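Local coordinates for putative uncharacterized protein (PDB 2Z6V) that probably transfers a sulfuryl group from the donor PAPS to an acceptor, as other sulfotransferases do, though its own substrate is not established, at residues 90-94 with 232-236; 133-139 with 152-158; 23-27 with 73-78. One frame throughout, in Å; residues are numbered along the deposited sequence.

From the N terminus, contact 3 closes first. It brings the loop 23-27, ahead of helix 30-41, back onto the early part of helix 70-96. The far end of the same helix opens contact 1, whose centre is about 27 Å from that of contact 3. Contact 1 closes a long loop when helix 224-238 packs against residues 90-94. Contact 2 falls wholly within that loop. It ties the end of edge strand 132-134 and the turn after it to the loop leading into helix 156-166 and its first turn. Contacts 1 and 2 touch. Contact 1 joins the N-terminal helices to the alpha/beta core; contact 3 lies within the first and contact 2 within the second.

Contact 1 (90-94 with 232-236); sequences VHAYI and RYLQV
Val236 is the main bump of this helix-to-helix contact, and Val90, Tyr93 and Ile94 form the hollow that receives it. Val90 lies one turn before the neighbours Tyr93 and Ile94 on helix 70-96. Val236 sits on helix 224-238. The short segments approach to 10.8 Å between axes, with 61° between their N-to-C directions.

The two methyls of Val236 divide the work. CG1 lies anti to the backbone N (chi1 172°) and reaches the Tyr93 ring, 3.6 Å from its CD2. CG2 points the other way and meets Ile94 CG1 at 3.7 Å. It also faces Val90 CG1, more loosely, at 4.3 Å. The valine therefore wedges between them.

A second bump comes from the first helix. Val90 CG2 projects at about a right angle to the Tyr233 side chain and touches its ring obliquely, 3.7 Å from CE1. A third is the end of Ile94. Its CD1 rests on the aliphatic stem of Arg232, 3.8 Å from CB and 4.1 Å from CD. The arginine chain bends further out, and NH1 reaches Asp47 in a long, weak ion pair.

Helix 224-238 also packs through Leu234 on Trp245 and Leu247 of strand 244-248. The contact thus lays the end of helix 70-96 against a helix of the alpha/beta core.

No hydrogen bond or salt bridge crosses between the two segments. The contact is carbon against carbon and mostly buried. Its hold thus rests on the fit of side chains and on the exclusion of water, while the Tyr233 hydroxyl bonds Gln139 O.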
# COMPACT_ATOMS: atom_id res chain seq x y z
N VAL A 90 14.07 13.11 0.61
CA VAL A 90 12.92 14.00 0.70
C VAL A 90 13.15 15.12 1.71
O VAL A 90 12.66 16.24 1.53
CB VAL A 90 11.64 13.22 1.10
CG1 VAL A 90 10.48 14.19 1.33
CG2 VAL A 90 11.28 12.22 0.00
N HIS A 91 13.91 14.83 2.76
CA HIS A 91 14.19 15.83 3.77
C HIS A 91 15.13 16.90 3.25
O HIS A 91 14.94 18.09 3.53
CB HIS A 91 14.79 15.19 5.02
CG HIS A 91 15.18 16.19 6.07
ND1 HIS A 91 16.46 16.66 6.20
CD2 HIS A 91 14.42 16.88 6.96
CE1 HIS A 91 16.48 17.60 7.13
NE2 HIS A 91 15.26 17.75 7.60
N ALA A 92 16.14 16.49 2.49
CA ALA A 92 17.09 17.44 1.93
C ALA A 92 16.38 18.38 0.97
O ALA A 92 16.63 19.59 0.94
CB ALA A 92 18.23 16.71 1.22
N TYR A 93 15.46 17.81 0.18
CA TYR A 93 14.71 18.59 -0.79
C TYR A 93 13.82 19.62 -0.11
O TYR A 93 13.81 20.80 -0.49
CB TYR A 93 13.85 17.68 -1.67
CG TYR A 93 13.30 18.39 -2.87
CD1 TYR A 93 14.11 18.67 -3.97
CD2 TYR A 93 11.97 18.83 -2.89
CE1 TYR A 93 13.62 19.37 -5.07
CE2 TYR A 93 11.47 19.54 -3.98
CZ TYR A 93 12.29 19.80 -5.07
OH TYR A 93 11.80 20.48 -6.16
N ILE A 94 13.05 19.19 0.88
CA ILE A 94 12.16 20.11 1.58
C ILE A 94 12.94 21.26 2.20
O ILE A 94 12.49 22.41 2.13
CB ILE A 94 11.33 19.38 2.66
CG1 ILE A 94 10.35 18.42 1.98
CG2 ILE A 94 10.55 20.39 3.49
CD1 ILE A 94 9.51 17.62 2.95
N ARG A 232 3.83 15.66 3.59
CA ARG A 232 5.01 16.37 3.10
C ARG A 232 5.46 15.77 1.76
O ARG A 232 5.81 16.49 0.83
CB ARG A 232 6.15 16.28 4.12
CG ARG A 232 5.98 17.15 5.35
CD ARG A 232 7.21 17.07 6.24
NE ARG A 232 6.96 16.28 7.44
CZ ARG A 232 7.68 15.23 7.80
NH1 ARG A 232 8.70 14.84 7.05
NH2 ARG A 232 7.38 14.57 8.90
N TYR A 233 5.43 14.44 1.70
CA TYR A 233 5.81 13.72 0.50
C TYR A 233 4.91 14.18 -0.64
O TYR A 233 5.39 14.56 -1.71
CB TYR A 233 5.61 12.22 0.72
CG TYR A 233 6.49 11.32 -0.10
CD1 TYR A 233 7.66 10.78 0.45
CD2 TYR A 233 6.15 10.96 -1.40
CE1 TYR A 233 8.46 9.88 -0.27
CE2 TYR A 233 6.93 10.06 -2.14
CZ TYR A 233 8.09 9.52 -1.56
OH TYR A 233 8.87 8.62 -2.25
N LEU A 234 3.60 14.15 -0.41
CA LEU A 234 2.66 14.57 -1.44
C LEU A 234 2.84 16.04 -1.81
O LEU A 234 2.67 16.41 -2.97
CB LEU A 234 1.22 14.31 -0.98
CG LEU A 234 0.93 12.82 -0.75
CD1 LEU A 234 -0.49 12.66 -0.25
CD2 LEU A 234 1.12 12.05 -2.04
N GLN A 235 3.21 16.88 -0.85
CA GLN A 235 3.42 18.29 -1.15
C GLN A 235 4.63 18.48 -2.07
O GLN A 235 4.68 19.44 -2.85
CB GLN A 235 3.58 19.10 0.14
CG GLN A 235 2.28 19.23 0.93
CD GLN A 235 2.50 19.80 2.30
OE1 GLN A 235 3.25 19.25 3.10
NE2 GLN A 235 1.83 20.92 2.58
N VAL A 236 5.60 17.58 -1.97
CA VAL A 236 6.78 17.66 -2.82
C VAL A 236 6.42 17.23 -4.25
O VAL A 236 6.89 17.83 -5.23
CB VAL A 236 7.92 16.74 -2.31
CG1 VAL A 236 9.06 16.70 -3.33
CG2 VAL A 236 8.42 17.24 -0.96

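Contact 2 (133-139 with 152-158); sequences RSLLHWQ and LRTDPRC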
# COMPACT_ATOMS: atom_id res chain seq x y z
N ARG A 133 -4.27 13.59 -9.45
CA ARG A 133 -2.91 13.07 -9.35
C ARG A 133 -2.96 11.75 -8.60
O ARG A 133 -3.79 11.58 -7.70
CB ARG A 133 -1.98 14.02 -8.60
CG ARG A 133 -1.57 15.28 -9.36
CD ARG A 133 -0.81 15.00 -10.65
NE ARG A 133 -1.53 15.56 -11.78
CZ ARG A 133 -1.99 14.85 -12.81
NH1 ARG A 133 -1.80 13.54 -12.87
NH2 ARG A 133 -2.69 15.45 -13.77
N SER A 134 -2.09 10.83 -8.98
CA SER A 134 -1.99 9.53 -8.33
C SER A 134 -0.53 9.31 -7.95
O SER A 134 0.36 9.92 -8.53
CB SER A 134 -2.46 8.43 -9.28
OG SER A 134 -3.84 8.53 -9.57
N LEU A 135 -0.29 8.46 -6.96
CA LEU A 135 1.06 8.15 -6.52
C LEU A 135 1.54 7.03 -7.44
O LEU A 135 0.98 5.93 -7.45
CB LEU A 135 1.06 7.67 -5.07
CG LEU A 135 2.39 7.29 -4.38
CD1 LEU A 135 3.24 8.52 -4.18
CD2 LEU A 135 2.10 6.63 -3.04
N LEU A 136 2.56 7.30 -8.23
CA LEU A 136 3.08 6.30 -9.15
C LEU A 136 4.22 5.56 -8.49
O LEU A 136 4.97 6.13 -7.70
CB LEU A 136 3.53 6.96 -10.45
CG LEU A 136 2.45 7.92 -10.99
CD1 LEU A 136 2.94 8.52 -12.29
CD2 LEU A 136 1.13 7.17 -11.20
N HIS A 137 4.35 4.27 -8.80
CA HIS A 137 5.41 3.47 -8.22
C HIS A 137 6.82 4.05 -8.33
O HIS A 137 7.60 3.95 -7.37
CB HIS A 137 5.40 2.05 -8.79
CG HIS A 137 6.40 1.15 -8.14
ND1 HIS A 137 6.34 0.83 -6.79
CD2 HIS A 137 7.52 0.57 -8.62
CE1 HIS A 137 7.40 0.10 -6.47
NE2 HIS A 137 8.13 -0.07 -7.56
N TRP A 138 7.17 4.65 -9.47
CA TRP A 138 8.52 5.18 -9.59
C TRP A 138 8.78 6.32 -8.61
O TRP A 138 9.93 6.60 -8.27
CB TRP A 138 8.83 5.63 -11.02
CG TRP A 138 8.25 6.94 -11.49
CD1 TRP A 138 7.07 7.13 -12.15
CD2 TRP A 138 8.88 8.23 -11.41
NE1 TRP A 138 6.93 8.46 -12.50
CE2 TRP A 138 8.03 9.15 -12.05
CE3 TRP A 138 10.09 8.69 -10.85
CZ2 TRP A 138 8.35 10.51 -12.17
CZ3 TRP A 138 10.40 10.05 -10.96
CH2 TRP A 138 9.53 10.94 -11.62
N GLN A 139 7.71 6.97 -8.15
CA GLN A 139 7.86 8.07 -7.20
C GLN A 139 8.11 7.53 -5.80
O GLN A 139 8.38 8.29 -4.86
CB GLN A 139 6.62 8.97 -7.22
CG GLN A 139 6.38 9.57 -8.59
CD GLN A 139 5.09 10.35 -8.65
OE1 GLN A 139 4.06 9.90 -8.15
NE2 GLN A 139 5.14 11.53 -9.27
N LEU A 152 5.16 12.71 -15.97
CA LEU A 152 4.95 11.73 -14.92
C LEU A 152 5.13 10.29 -15.41
O LEU A 152 5.41 9.39 -14.63
CB LEU A 152 3.57 11.90 -14.29
CG LEU A 152 3.34 13.21 -13.54
CD1 LEU A 152 1.93 13.23 -12.98
CD2 LEU A 152 4.37 13.36 -12.41
N ARG A 153 4.97 10.09 -16.72
CA ARG A 153 5.12 8.76 -17.27
C ARG A 153 6.30 8.60 -18.23
O ARG A 153 6.58 7.49 -18.69
CB ARG A 153 3.83 8.33 -17.98
CG ARG A 153 2.57 8.42 -17.12
CD ARG A 153 1.39 7.82 -17.87
NE ARG A 153 0.07 8.22 -17.37
CZ ARG A 153 -0.39 7.98 -16.14
NH1 ARG A 153 -1.61 8.39 -15.82
NH2 ARG A 153 0.34 7.35 -15.23
N THR A 154 7.00 9.70 -18.52
CA THR A 154 8.15 9.63 -19.43
C THR A 154 9.48 10.06 -18.82
O THR A 154 10.51 10.09 -19.50
CB THR A 154 7.91 10.47 -20.70
OG1 THR A 154 7.65 11.83 -20.33
CG2 THR A 154 6.74 9.90 -21.49
N ASP A 155 9.45 10.37 -17.53
CA ASP A 155 10.66 10.78 -16.84
C ASP A 155 11.67 9.63 -16.91
O ASP A 155 11.32 8.47 -16.66
CB ASP A 155 10.33 11.13 -15.39
CG ASP A 155 11.52 11.67 -14.63
OD1 ASP A 155 12.40 10.86 -14.24
OD2 ASP A 155 11.58 12.90 -14.44
N PRO A 156 12.93 9.93 -17.26
CA PRO A 156 14.00 8.93 -17.36
C PRO A 156 14.08 7.95 -16.18
O PRO A 156 14.47 6.80 -16.36
CB PRO A 156 15.26 9.78 -17.50
CG PRO A 156 14.76 10.98 -18.26
CD PRO A 156 13.45 11.28 -17.57
N ARG A 157 13.72 8.40 -14.99
CA ARG A 157 13.77 7.51 -13.84
C ARG A 157 12.65 6.48 -13.97
O ARG A 157 12.80 5.33 -13.57
CB ARG A 157 13.63 8.30 -12.54
CG ARG A 157 14.87 9.13 -12.23
CD ARG A 157 14.57 10.27 -11.29
NE ARG A 157 13.64 11.24 -11.87
CZ ARG A 157 13.15 12.28 -11.21
NH1 ARG A 157 13.50 12.48 -9.95
NH2 ARG A 157 12.30 13.11 -11.79
N CYS A 158 11.54 6.91 -14.54
CA CYS A 158 10.42 6.01 -14.76
C CYS A 158 10.79 5.05 -15.90
O CYS A 158 10.59 3.84 -15.80
CB CYS A 158 9.17 6.79 -15.14
SG CYS A 158 7.76 5.73 -15.43
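Asp155, set against the Trp138 ring, has an OD1 gripped by two donors of Arg157. Arg157 N lies 2.9 Å from Asp155 OD1, which makes Asp155 the N-cap of helix 156-166. Arg157 NE lies 2.7 Å from the same OD1 of Asp155, on the syn side but tilted out of the carboxylate plane. Arg157 NH2 binds Asp155 OD2 at 2.8 Å from above that plane, which completes a side-on salt bridge. NH1 goes to the backbone O of Pro145.

The paired bonds fix the turn of the guanidinium, which offers a face to Trp138. Trp138 CZ3 lies 3.4 Å above the guanidinium plane, and the two planes are 58° apart. At the other end of the ring, NE1 donates to Leu152 O at 2.8 Å, with a bent N-H...O angle of 148°. Leu152 CD1 meets Arg133 NH1 at 3.7 Å, and CD2 lies beside Gln139 NE2.

Cys158 CB covers one face of the indole in a CH-pi contact, 3.7 Å from the five-membered ring centroid. The indole thus lies between Cys158 and its neighbour Gln139, whose CG covers the opposite face. Gln139 OE1 in turn accepts from Leu136 N at 3.0 Å, nearly straight at 173°.

Contact 3 (23-27 with 73-78); sequences DFDNI and RQRVLD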
# COMPACT_ATOMS: atom_id res chain seq x y z
N ASP A 23 27.93 -3.13 2.20
CA ASP A 23 27.68 -4.53 2.54
C ASP A 23 26.98 -4.68 3.89
O ASP A 23 27.19 -3.90 4.82
CB ASP A 23 28.97 -5.35 2.52
CG ASP A 23 28.84 -6.60 1.67
OD1 ASP A 23 27.89 -7.38 1.91
OD2 ASP A 23 29.69 -6.81 0.77
N PHE A 24 26.14 -5.71 3.98
CA PHE A 24 25.35 -5.98 5.17
C PHE A 24 25.98 -6.96 6.13
O PHE A 24 25.28 -7.75 6.78
CB PHE A 24 23.97 -6.49 4.73
CG PHE A 24 23.39 -5.72 3.59
CD1 PHE A 24 22.91 -4.43 3.77
CD2 PHE A 24 23.38 -6.27 2.31
CE1 PHE A 24 22.43 -3.69 2.69
CE2 PHE A 24 22.91 -5.53 1.22
CZ PHE A 24 22.43 -4.24 1.42
N ASP A 25 27.30 -6.93 6.24
CA ASP A 25 28.00 -7.83 7.14
C ASP A 25 28.15 -7.15 8.49
O ASP A 25 28.05 -7.79 9.54
CB ASP A 25 29.38 -8.17 6.57
CG ASP A 25 29.31 -8.82 5.20
OD1 ASP A 25 28.85 -9.99 5.12
OD2 ASP A 25 29.70 -8.17 4.21
N ASN A 26 28.38 -5.84 8.45
CA ASN A 26 28.57 -5.05 9.66
C ASN A 26 27.32 -4.27 10.07
O ASN A 26 27.41 -3.26 10.78
CB ASN A 26 29.73 -4.07 9.45
CG ASN A 26 30.99 -4.77 8.95
OD1 ASN A 26 31.97 -4.11 8.56
ND2 ASN A 26 30.99 -6.10 8.96
N ILE A 27 26.15 -4.72 9.62
CA ILE A 27 24.90 -4.05 9.97
C ILE A 27 24.25 -4.75 11.16
O ILE A 27 23.61 -5.79 11.02
CB ILE A 27 23.92 -4.03 8.78
CG1 ILE A 27 24.45 -3.09 7.69
CG2 ILE A 27 22.53 -3.60 9.25
CD1 ILE A 27 23.52 -2.92 6.52
N ARG A 73 18.14 -12.03 4.56
CA ARG A 73 18.54 -11.01 5.51
C ARG A 73 19.05 -9.80 4.74
O ARG A 73 18.57 -8.69 4.93
CB ARG A 73 19.65 -11.56 6.41
CG ARG A 73 20.45 -10.51 7.16
CD ARG A 73 21.70 -11.13 7.78
NE ARG A 73 22.81 -10.19 7.86
CZ ARG A 73 22.96 -9.27 8.80
NH1 ARG A 73 22.06 -9.16 9.76
NH2 ARG A 73 24.00 -8.45 8.78
N GLN A 74 20.02 -10.03 3.85
CA GLN A 74 20.59 -8.95 3.06
C GLN A 74 19.51 -8.22 2.28
O GLN A 74 19.50 -6.99 2.22
CB GLN A 74 21.64 -9.50 2.10
CG GLN A 74 22.83 -10.14 2.80
CD GLN A 74 23.85 -10.69 1.83
OE1 GLN A 74 24.49 -9.93 1.10
NE2 GLN A 74 24.00 -12.01 1.82
N ARG A 75 18.61 -8.98 1.68
CA ARG A 75 17.51 -8.40 0.91
C ARG A 75 16.67 -7.43 1.76
O ARG A 75 16.43 -6.28 1.35
CB ARG A 75 16.65 -9.54 0.37
CG ARG A 75 15.26 -9.16 -0.03
CD ARG A 75 15.19 -8.40 -1.33
NE ARG A 75 13.91 -8.73 -1.97
CZ ARG A 75 13.22 -7.92 -2.76
NH1 ARG A 75 13.67 -6.70 -3.04
NH2 ARG A 75 12.07 -8.34 -3.27
N VAL A 76 16.22 -7.87 2.93
CA VAL A 76 15.43 -7.01 3.80
C VAL A 76 16.20 -5.77 4.23
O VAL A 76 15.66 -4.67 4.24
CB VAL A 76 14.97 -7.75 5.06
CG1 VAL A 76 14.15 -6.82 5.94
CG2 VAL A 76 14.15 -8.97 4.69
N LEU A 77 17.47 -5.95 4.58
CA LEU A 77 18.29 -4.83 5.00
C LEU A 77 18.56 -3.88 3.83
O LEU A 77 18.65 -2.67 4.01
CB LEU A 77 19.61 -5.33 5.60
CG LEU A 77 19.50 -5.99 6.98
CD1 LEU A 77 20.81 -6.67 7.33
CD2 LEU A 77 19.13 -4.93 8.02
N ASP A 78 18.70 -4.45 2.64
CA ASP A 78 18.94 -3.63 1.46
C ASP A 78 17.70 -2.77 1.16
O ASP A 78 17.82 -1.59 0.81
CB ASP A 78 19.26 -4.50 0.24
CG ASP A 78 19.73 -3.68 -0.95
OD1 ASP A 78 20.71 -2.92 -0.79
OD2 ASP A 78 19.11 -3.79 -2.04
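Phe24 of the N-terminal loop packs on the surface of helix 70-96, the third helix of an all-helical N-terminal part that also includes 30-41 and 50-64. Its CG lies anti to the carbonyl carbon (chi1 -43°), and this directs the ring at the helix. CD2 rests 3.7 Å from Gln74 CB, and CD1 is 3.9 Å from Leu77 CB. The backbone O of Gln74 sits over one ring face, off-centre, near the ring's margin. Asp78 closes the far end of the ring: its OD1 lies near the ring plane at the CZ edge of Phe24.

Ile27 adds a second apolar touch. Its CG2 meets Leu77 CD2 at 3.9 Å, and the two side chains lie alongside one another, pointing opposite ways.

The loop backbone is bound by Arg73. NH2 donates to Phe24 O; the bond is modelled very short, so its exact length is doubtful. The same NH2 makes a weak bond to Ile27 O at 3.5 Å. One nitrogen thus serves two carbonyls of the loop.

Further out, a salt bridge to Arg40 NH2 positions Asp78 OD1. Phe24 and Ile27 both reach Leu36 of helix 30-41. Leu77 packs on Val59 and Val62 of helix 50-64. It also limits how the Arg73 guanidinium can turn, because Leu77 CD1 covers the centre of one face, 3.6 Å above its plane.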